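Protein Pcdhgb2 (Mus musculus, PDB 5SZR) is a clustered protocadherin that probably mediates calcium-dependent cell adhesion and may help set up specific neuronal connections, this chain holding its extracellular cadherin domains 3 to 6. Local coordinates at residues A[266-271]-A[281-286]; A[289-294]-A[313-318]. One frame throughout, in Å; residues are numbered along the deposited sequence.

Interaction 1 (A[266-271]-A[281-286]); sequences SFVSVN and RAFDHE. With CA (calcium ion), chain P; CA (calcium ion), chain Q.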
ATOM      1  N   SER A 266      24.295  21.099  16.302  1.00 88.86           N
ATOM      2  CA  SER A 266      24.014  22.174  17.243  1.00 87.33           C
ATOM      3  C   SER A 266      22.802  23.008  16.849  1.00 81.74           C
ATOM      4  O   SER A 266      22.349  23.825  17.659  1.00 82.76           O
ATOM      5  CB  SER A 266      25.240  23.077  17.379  1.00 90.06           C
ATOM      6  OG  SER A 266      24.991  24.130  18.292  1.00 90.89           O
ATOM      7  N   PHE A 267      22.267  22.830  15.641  1.00 76.56           N
ATOM      8  CA  PHE A 267      21.113  23.596  15.179  1.00 72.12           C
ATOM      9  C   PHE A 267      19.831  22.771  15.180  1.00 68.73           C
ATOM     10  O   PHE A 267      18.846  23.145  15.825  1.00 67.91           O
ATOM     11  CB  PHE A 267      21.374  24.154  13.774  1.00 71.37           C
ATOM     12  CG  PHE A 267      22.185  25.416  13.765  1.00 74.76           C
ATOM     13  CD1 PHE A 267      21.596  26.630  13.455  1.00 74.87           C
ATOM     14  CD2 PHE A 267      23.532  25.389  14.073  1.00 77.82           C
ATOM     15  CE1 PHE A 267      22.342  27.796  13.448  1.00 77.99           C
ATOM     16  CE2 PHE A 267      24.281  26.550  14.068  1.00 81.10           C
ATOM     17  CZ  PHE A 267      23.685  27.755  13.754  1.00 80.77           C
ATOM     18  N   VAL A 268      19.820  21.655  14.453  1.00 65.93           N
ATOM     19  CA  VAL A 268      18.611  20.868  14.259  1.00 61.35           C
ATOM     20  C   VAL A 268      18.949  19.385  14.300  1.00 57.03           C
ATOM     21  O   VAL A 268      20.070  18.969  13.990  1.00 55.71           O
ATOM     22  CB  VAL A 268      17.904  21.216  12.932  1.00 61.37           C
ATOM     23  CG1 VAL A 268      17.310  22.620  12.994  1.00 61.97           C
ATOM     24  CG2 VAL A 268      18.876  21.093  11.774  1.00 62.08           C
ATOM     25  N   SER A 269      17.959  18.591  14.697  1.00 54.83           N
ATOM     26  CA  SER A 269      18.018  17.141  14.624  1.00 54.52           C
ATOM     27  C   SER A 269      16.635  16.638  14.251  1.00 54.45           C
ATOM     28  O   SER A 269      15.653  17.385  14.279  1.00 55.76           O
ATOM     29  CB  SER A 269      18.474  16.520  15.947  1.00 55.38           C
ATOM     30  OG  SER A 269      17.483  16.702  16.944  1.00 56.24           O
ATOM     31  N   VAL A 270      16.554  15.357  13.901  1.00 52.64           N
ATOM     32  CA  VAL A 270      15.277  14.718  13.621  1.00 47.46           C
ATOM     33  C   VAL A 270      15.213  13.410  14.394  1.00 48.07           C
ATOM     34  O   VAL A 270      16.210  12.687  14.498  1.00 50.81           O
ATOM     35  CB  VAL A 270      15.063  14.494  12.107  1.00 45.54           C
ATOM     36  CG1 VAL A 270      15.987  13.413  11.566  1.00 44.41           C
ATOM     37  CG2 VAL A 270      13.610  14.171  11.819  1.00 46.21           C
ATOM     38  N   ASN A 271      14.053  13.135  14.982  1.00 47.55           N
ATOM     39  CA  ASN A 271      13.841  11.854  15.638  1.00 51.71           C
ATOM     40  C   ASN A 271      13.683  10.769  14.576  1.00 50.75           C
ATOM     41  O   ASN A 271      12.863  10.898  13.662  1.00 49.82           O
ATOM     42  CB  ASN A 271      12.610  11.915  16.538  1.00 53.00           C
ATOM     43  CG  ASN A 271      12.376  10.623  17.289  1.00 56.42           C
ATOM     44  OD1 ASN A 271      11.867   9.647  16.732  1.00 57.27           O
ATOM     45  ND2 ASN A 271      12.742  10.607  18.567  1.00 58.20           N
ATOM     46  N   ARG A 281      18.958  24.700  19.383  1.00 61.81           N
ATOM     47  CA  ARG A 281      19.453  25.910  20.019  1.00 61.06           C
ATOM     48  C   ARG A 281      18.439  27.024  19.826  1.00 61.06           C
ATOM     49  O   ARG A 281      17.547  26.938  18.979  1.00 61.64           O
ATOM     50  CB  ARG A 281      20.806  26.336  19.446  1.00 62.39           C
ATOM     51  CG  ARG A 281      20.732  26.768  17.988  1.00 64.08           C
ATOM     52  CD  ARG A 281      21.900  27.665  17.608  1.00 68.86           C
ATOM     53  NE  ARG A 281      23.189  27.011  17.807  1.00 73.30           N
ATOM     54  CZ  ARG A 281      24.346  27.502  17.377  1.00 76.15           C
ATOM     55  NH1 ARG A 281      25.473  26.842  17.598  1.00 78.87           N
ATOM     56  NH2 ARG A 281      24.374  28.654  16.721  1.00 76.91           N
ATOM     57  N   ALA A 282      18.595  28.083  20.616  1.00 62.23           N
ATOM     58  CA  ALA A 282      17.796  29.287  20.435  1.00 58.97           C
ATOM     59  C   ALA A 282      18.282  30.034  19.200  1.00 56.07           C
ATOM     60  O   ALA A 282      19.436  30.471  19.146  1.00 56.52           O
ATOM     61  CB  ALA A 282      17.887  30.178  21.672  1.00 62.40           C
ATOM     62  N   PHE A 283      17.416  30.163  18.199  1.00 53.25           N
ATOM     63  CA  PHE A 283      17.788  30.884  16.991  1.00 53.04           C
ATOM     64  C   PHE A 283      17.787  32.390  17.243  1.00 55.63           C
ATOM     65  O   PHE A 283      17.004  32.909  18.043  1.00 57.68           O
ATOM     66  CB  PHE A 283      16.838  30.536  15.848  1.00 50.35           C
ATOM     67  CG  PHE A 283      16.875  29.085  15.442  1.00 52.37           C
ATOM     68  CD1 PHE A 283      15.731  28.451  14.988  1.00 51.46           C
ATOM     69  CD2 PHE A 283      18.054  28.361  15.505  1.00 53.67           C
ATOM     70  CE1 PHE A 283      15.758  27.112  14.608  1.00 51.84           C
ATOM     71  CE2 PHE A 283      18.088  27.021  15.124  1.00 54.63           C
ATOM     72  CZ  PHE A 283      16.939  26.399  14.676  1.00 51.63           C
ATOM     73  N   ASP A 284      18.684  33.091  16.552  1.00 54.51           N
ATOM     74  CA  ASP A 284      18.825  34.543  16.650  1.00 57.95           C
ATOM     75  C   ASP A 284      18.706  35.111  15.242  1.00 58.79           C
ATOM     76  O   ASP A 284      19.633  34.976  14.435  1.00 61.82           O
ATOM     77  CB  ASP A 284      20.159  34.915  17.303  1.00 58.43           C
ATOM     78  CG  ASP A 284      20.395  36.415  17.378  1.00 61.48           C
ATOM     79  OD1 ASP A 284      19.441  37.205  17.210  1.00 60.42           O
ATOM     80  OD2 ASP A 284      21.554  36.812  17.633  1.00 65.27           O
ATOM     81  N   HIS A 285      17.560  35.736  14.950  1.00 56.76           N
ATOM     82  CA  HIS A 285      17.301  36.252  13.607  1.00 58.60           C
ATOM     83  C   HIS A 285      18.369  37.243  13.164  1.00 62.95           C
ATOM     84  O   HIS A 285      18.645  37.365  11.965  1.00 65.02           O
ATOM     85  CB  HIS A 285      15.917  36.905  13.564  1.00 58.95           C
ATOM     86  CG  HIS A 285      15.628  37.641  12.291  1.00 60.61           C
ATOM     87  ND1 HIS A 285      15.073  37.030  11.188  1.00 59.48           N
ATOM     88  CD2 HIS A 285      15.808  38.939  11.951  1.00 61.82           C
ATOM     89  CE1 HIS A 285      14.928  37.920  10.221  1.00 61.36           C
ATOM     90  NE2 HIS A 285      15.367  39.086  10.659  1.00 57.97           N
ATOM     91  N   GLU A 286      18.988  37.946  14.108  1.00 65.16           N
ATOM     92  CA  GLU A 286      19.999  38.932  13.753  1.00 69.25           C
ATOM     93  C   GLU A 286      21.308  38.291  13.301  1.00 74.31           C
ATOM     94  O   GLU A 286      22.082  38.941  12.590  1.00 79.74           O
ATOM     95  CB  GLU A 286      20.231  39.877  14.931  1.00 67.96           C
ATOM     96  CG  GLU A 286      19.171  40.979  15.068  1.00 69.13           C
ATOM     97  CD  GLU A 286      17.791  40.462  15.455  1.00 67.59           C
ATOM     98  OE1 GLU A 286      17.690  39.687  16.423  1.00 60.61           O
ATOM     99  OE2 GLU A 286      16.803  40.841  14.795  1.00 61.08           O
TER
HETATM  100 CA    CA P 713      17.726  38.378  18.325  1.00 50.04          CA
HETATM  101 CA    CA Q 714      15.062  40.534  16.370  1.00 52.64          CA
HETATM  102  O   HOH W   1      19.281  40.158  19.392  1.00 42.55           O
HETATM  103  O   HOH W   2      18.329  36.628  19.852  1.00 54.08           O
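Arg281 runs its side chain past the carbonyl of Ser266 and lays its guanidinium on the ring of Phe267. CB and CG both rest against the carbonyl oxygen of Ser266. The methylene CD then stands squarely over the Phe267 face, 4.1 Å from the ring centroid, a CH-pi contact, and the chain bends there (chi3 59°), carrying the head group along the ring. NE makes only weak, bent bonds to O and OG of Ser266. Arg281 CZ sits off-centre above the Phe267 ring in a cation-pi contact, the two planes 28° apart, and Arg281 NH2 comes within 3.2 Å of Phe267 CZ. At the guanidinium edge Arg281 NH1 donates to Ser266 OG at 2.8 Å, the one strong bond of the set. Behind this lid the apolar layer begins: Phe267 CD1 meets Phe283 CE2 obliquely at 3.9 Å, and Val268 CG1 touches the edge of the Phe283 ring. Further on, Asp284 OD1 closes an Asx turn with the backbone N of Glu286; Asp284 serves one calcium ion, and Glu286 bridges two. Replacing Arg281 by an alanine would probably bare one face of Phe267 and leave Ser266 OG without its NH1 donor. Arginine suits this partly exposed site because its flat cation covers an aromatic ring while its edge still donates hydrogen bonds, joining polar surface to the domain's hydrophobic core.

Interaction 2 (A[289-294]-A[313-318]); sequences RSFQLT and VLVGDR. With CA (calcium ion), chain Q.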
ATOM      1  N   ARG A 289      19.156  34.401   9.240  1.00 60.16           N
ATOM      2  CA  ARG A 289      17.749  34.501   8.882  1.00 60.13           C
ATOM      3  C   ARG A 289      17.176  33.200   8.341  1.00 58.75           C
ATOM      4  O   ARG A 289      15.961  32.992   8.435  1.00 56.15           O
ATOM      5  CB  ARG A 289      17.550  35.618   7.849  1.00 65.45           C
ATOM      6  CG  ARG A 289      17.853  37.014   8.389  1.00 71.30           C
ATOM      7  CD  ARG A 289      18.428  37.920   7.311  1.00 77.27           C
ATOM      8  NE  ARG A 289      17.400  38.585   6.517  1.00 79.68           N
ATOM      9  CZ  ARG A 289      17.171  39.895   6.539  1.00 81.93           C
ATOM     10  NH1 ARG A 289      17.901  40.684   7.314  1.00 84.21           N
ATOM     11  NH2 ARG A 289      16.219  40.418   5.781  1.00 83.57           N
ATOM     12  N   SER A 290      18.015  32.315   7.803  1.00 58.23           N
ATOM     13  CA  SER A 290      17.521  31.134   7.111  1.00 54.87           C
ATOM     14  C   SER A 290      18.654  30.129   6.945  1.00 55.87           C
ATOM     15  O   SER A 290      19.824  30.507   6.838  1.00 55.35           O
ATOM     16  CB  SER A 290      16.935  31.511   5.747  1.00 56.52           C
ATOM     17  OG  SER A 290      16.392  30.384   5.093  1.00 63.46           O
ATOM     18  N   PHE A 291      18.293  28.844   6.919  1.00 57.39           N
ATOM     19  CA  PHE A 291      19.250  27.799   6.580  1.00 59.16           C
ATOM     20  C   PHE A 291      18.528  26.650   5.892  1.00 62.87           C
ATOM     21  O   PHE A 291      17.316  26.463   6.044  1.00 61.11           O
ATOM     22  CB  PHE A 291      20.030  27.301   7.808  1.00 57.09           C
ATOM     23  CG  PHE A 291      19.170  26.757   8.911  1.00 54.38           C
ATOM     24  CD1 PHE A 291      18.915  25.401   9.003  1.00 55.16           C
ATOM     25  CD2 PHE A 291      18.641  27.599   9.875  1.00 53.69           C
ATOM     26  CE1 PHE A 291      18.127  24.895  10.025  1.00 55.68           C
ATOM     27  CE2 PHE A 291      17.856  27.102  10.901  1.00 53.19           C
ATOM     28  CZ  PHE A 291      17.600  25.750  10.978  1.00 55.38           C
ATOM     29  N   GLN A 292      19.292  25.879   5.125  1.00 66.50           N
ATOM     30  CA  GLN A 292      18.758  24.794   4.319  1.00 65.57           C
ATOM     31  C   GLN A 292      19.192  23.444   4.875  1.00 61.84           C
ATOM     32  O   GLN A 292      20.250  23.312   5.495  1.00 61.70           O
ATOM     33  CB  GLN A 292      19.199  24.927   2.862  1.00 72.45           C
ATOM     34  CG  GLN A 292      18.076  25.357   1.938  1.00 78.00           C
ATOM     35  CD  GLN A 292      18.571  25.817   0.582  1.00 83.97           C
ATOM     36  OE1 GLN A 292      19.678  26.347   0.454  1.00 86.63           O
ATOM     37  NE2 GLN A 292      17.746  25.626  -0.442  1.00 84.84           N
ATOM     38  N   LEU A 293      18.364  22.437   4.616  1.00 60.77           N
ATOM     39  CA  LEU A 293      18.477  21.140   5.262  1.00 59.89           C
ATOM     40  C   LEU A 293      17.983  20.071   4.298  1.00 59.97           C
ATOM     41  O   LEU A 293      16.974  20.268   3.616  1.00 60.32           O
ATOM     42  CB  LEU A 293      17.650  21.127   6.553  1.00 59.45           C
ATOM     43  CG  LEU A 293      17.958  20.122   7.653  1.00 60.12           C
ATOM     44  CD1 LEU A 293      19.329  20.411   8.236  1.00 63.36           C
ATOM     45  CD2 LEU A 293      16.878  20.196   8.723  1.00 57.24           C
ATOM     46  N   THR A 294      18.688  18.941   4.243  1.00 59.53           N
ATOM     47  CA  THR A 294      18.267  17.802   3.428  1.00 58.33           C
ATOM     48  C   THR A 294      18.068  16.590   4.329  1.00 56.26           C
ATOM     49  O   THR A 294      19.029  16.085   4.920  1.00 57.93           O
ATOM     50  CB  THR A 294      19.280  17.493   2.326  1.00 59.04           C
ATOM     51  OG1 THR A 294      19.265  18.547   1.356  1.00 58.89           O
ATOM     52  CG2 THR A 294      18.915  16.183   1.636  1.00 57.54           C
ATOM     53  N   VAL A 313      14.375  26.400   6.575  1.00 49.57           N
ATOM     54  CA  VAL A 313      13.916  26.902   7.864  1.00 49.28           C
ATOM     55  C   VAL A 313      14.115  28.413   7.876  1.00 48.58           C
ATOM     56  O   VAL A 313      15.239  28.898   7.701  1.00 49.21           O
ATOM     57  CB  VAL A 313      14.663  26.227   9.025  1.00 50.86           C
ATOM     58  CG1 VAL A 313      14.202  26.792  10.358  1.00 51.68           C
ATOM     59  CG2 VAL A 313      14.450  24.714   8.970  1.00 50.33           C
ATOM     60  N   LEU A 314      13.025  29.154   8.065  1.00 47.21           N
ATOM     61  CA  LEU A 314      13.060  30.610   8.114  1.00 50.93           C
ATOM     62  C   LEU A 314      12.977  31.059   9.567  1.00 51.66           C
ATOM     63  O   LEU A 314      11.976  30.806  10.247  1.00 54.09           O
ATOM     64  CB  LEU A 314      11.922  31.216   7.294  1.00 54.24           C
ATOM     65  CG  LEU A 314      12.111  31.127   5.777  1.00 56.61           C
ATOM     66  CD1 LEU A 314      10.839  31.509   5.035  1.00 57.74           C
ATOM     67  CD2 LEU A 314      13.272  32.017   5.356  1.00 57.02           C
ATOM     68  N   VAL A 315      14.035  31.705  10.042  1.00 49.37           N
ATOM     69  CA  VAL A 315      14.081  32.210  11.409  1.00 51.08           C
ATOM     70  C   VAL A 315      13.302  33.519  11.462  1.00 53.98           C
ATOM     71  O   VAL A 315      13.632  34.479  10.758  1.00 55.27           O
ATOM     72  CB  VAL A 315      15.531  32.403  11.872  1.00 53.16           C
ATOM     73  CG1 VAL A 315      15.572  32.987  13.275  1.00 50.56           C
ATOM     74  CG2 VAL A 315      16.279  31.078  11.810  1.00 48.92           C
ATOM     75  N   GLY A 316      12.262  33.560  12.291  1.00 50.07           N
ATOM     76  CA  GLY A 316      11.367  34.703  12.333  1.00 51.75           C
ATOM     77  C   GLY A 316      11.891  35.804  13.243  1.00 54.84           C
ATOM     78  O   GLY A 316      12.438  35.542  14.310  1.00 55.68           O
ATOM     79  N   ASP A 317      11.707  37.044  12.808  1.00 54.82           N
ATOM     80  CA  ASP A 317      12.172  38.191  13.572  1.00 56.42           C
ATOM     81  C   ASP A 317      11.195  38.512  14.694  1.00 57.63           C
ATOM     82  O   ASP A 317       9.985  38.611  14.468  1.00 58.50           O
ATOM     83  CB  ASP A 317      12.344  39.401  12.656  1.00 58.11           C
ATOM     84  CG  ASP A 317      12.887  40.614  13.388  1.00 64.76           C
ATOM     85  OD1 ASP A 317      13.697  40.434  14.323  1.00 64.19           O
ATOM     86  OD2 ASP A 317      12.502  41.748  13.028  1.00 61.95           O
ATOM     87  N   ARG A 318      11.718  38.660  15.904  1.00 60.78           N
ATOM     88  CA  ARG A 318      10.975  39.203  17.029  1.00 62.88           C
ATOM     89  C   ARG A 318      11.558  40.552  17.428  1.00 66.08           C
ATOM     90  O   ARG A 318      12.670  40.915  17.032  1.00 61.66           O
ATOM     91  CB  ARG A 318      10.996  38.255  18.232  1.00 66.35           C
ATOM     92  CG  ARG A 318      10.053  37.070  18.125  1.00 70.78           C
ATOM     93  CD  ARG A 318       9.960  36.347  19.461  1.00 76.98           C
ATOM     94  NE  ARG A 318       9.045  35.210  19.416  1.00 79.88           N
ATOM     95  CZ  ARG A 318       7.725  35.310  19.541  1.00 84.00           C
ATOM     96  NH1 ARG A 318       6.967  34.222  19.493  1.00 83.84           N
ATOM     97  NH2 ARG A 318       7.162  36.501  19.712  1.00 87.66           N
TER
HETATM   98 CA    CA Q 714      15.062  40.534  16.370  1.00 52.64          CA
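Residues 290-294 and 313-316 run antiparallel, their short axes 5.1 Å apart at an angle of 158°, as neighbouring strands of a beta hairpin in the cadherin sandwich. Phe291 and Val313 form a hydrogen-bonded pair: Val313 N reaches Phe291 O at 3.0 Å in a nearly straight bond, and Phe291 N returns a bond to Val313 O in the carbonyl plane. Beyond the non-hydrogen-bonded pair of Ser290 and Leu314, Val315 N donates to Arg289 O at 2.8 Å, from above that carbonyl's plane.

On the buried face, Phe291 and Val313 lie side by side. With chi1 at 58°, Phe291 CG sits between its own backbone N and carbonyl carbon, which turns the ring against the Val313 side chain. Val313 CB lies above the ring face, 3.8 Å from the centroid, in a CH-pi contact; CG1 lies near CE2 and CZ, and CG2 nearer CE1. Val315 CG2 approaches the ring edge more loosely, 4.4 Å from Phe291 CE2. A branched valine suits this place because CB and both methyls can meet one flat ring together, while Val224 of strand 219-225 also packs against Val313.

On the other face, Ser290 OG has Arg312 NH1 as its main polar partner and makes a longer bond, 3.2 Å, to Val313 O, while Leu314 CD2 touches Ser290 OG at 3.5 Å. Val313 O thus accepts from two donors, Phe291 N and Ser290 OG, the second rising above the carbonyl plane. Past the strand, Asp317 OD1 and Arg318 O bind the same calcium ion, each at 2.5 Å. The chemistry is therefore divided along the segment: backbone bonds and apolar packing fix the strand's end, and oxygen ligands take over where the chain enters the calcium-bound linker between domains.

The two contacts lie in one cadherin domain, with centres about 9 Å apart, and residues 266-286 precede 289-318 along the chain. Strand 268-270 belongs to one sheet of the sandwich, strands 290-299 and 306-316 to the other, and Val268 CG2 packs on Leu293 CD1 at 3.6 Å between them. Near the domain's end His285 ND1 probably hydrogen-bonds Val315 O. Glu286 from interaction 1 and Asp317 and Arg318 from interaction 2 share one calcium ion, completed by Glu226, Asp320 and Asp360. The shared metal probably offsets the repulsion between the neighbouring carboxylates of Glu286 and Asp317, and it ties 281-286 and 313-318 into the junction with the next cadherin domain.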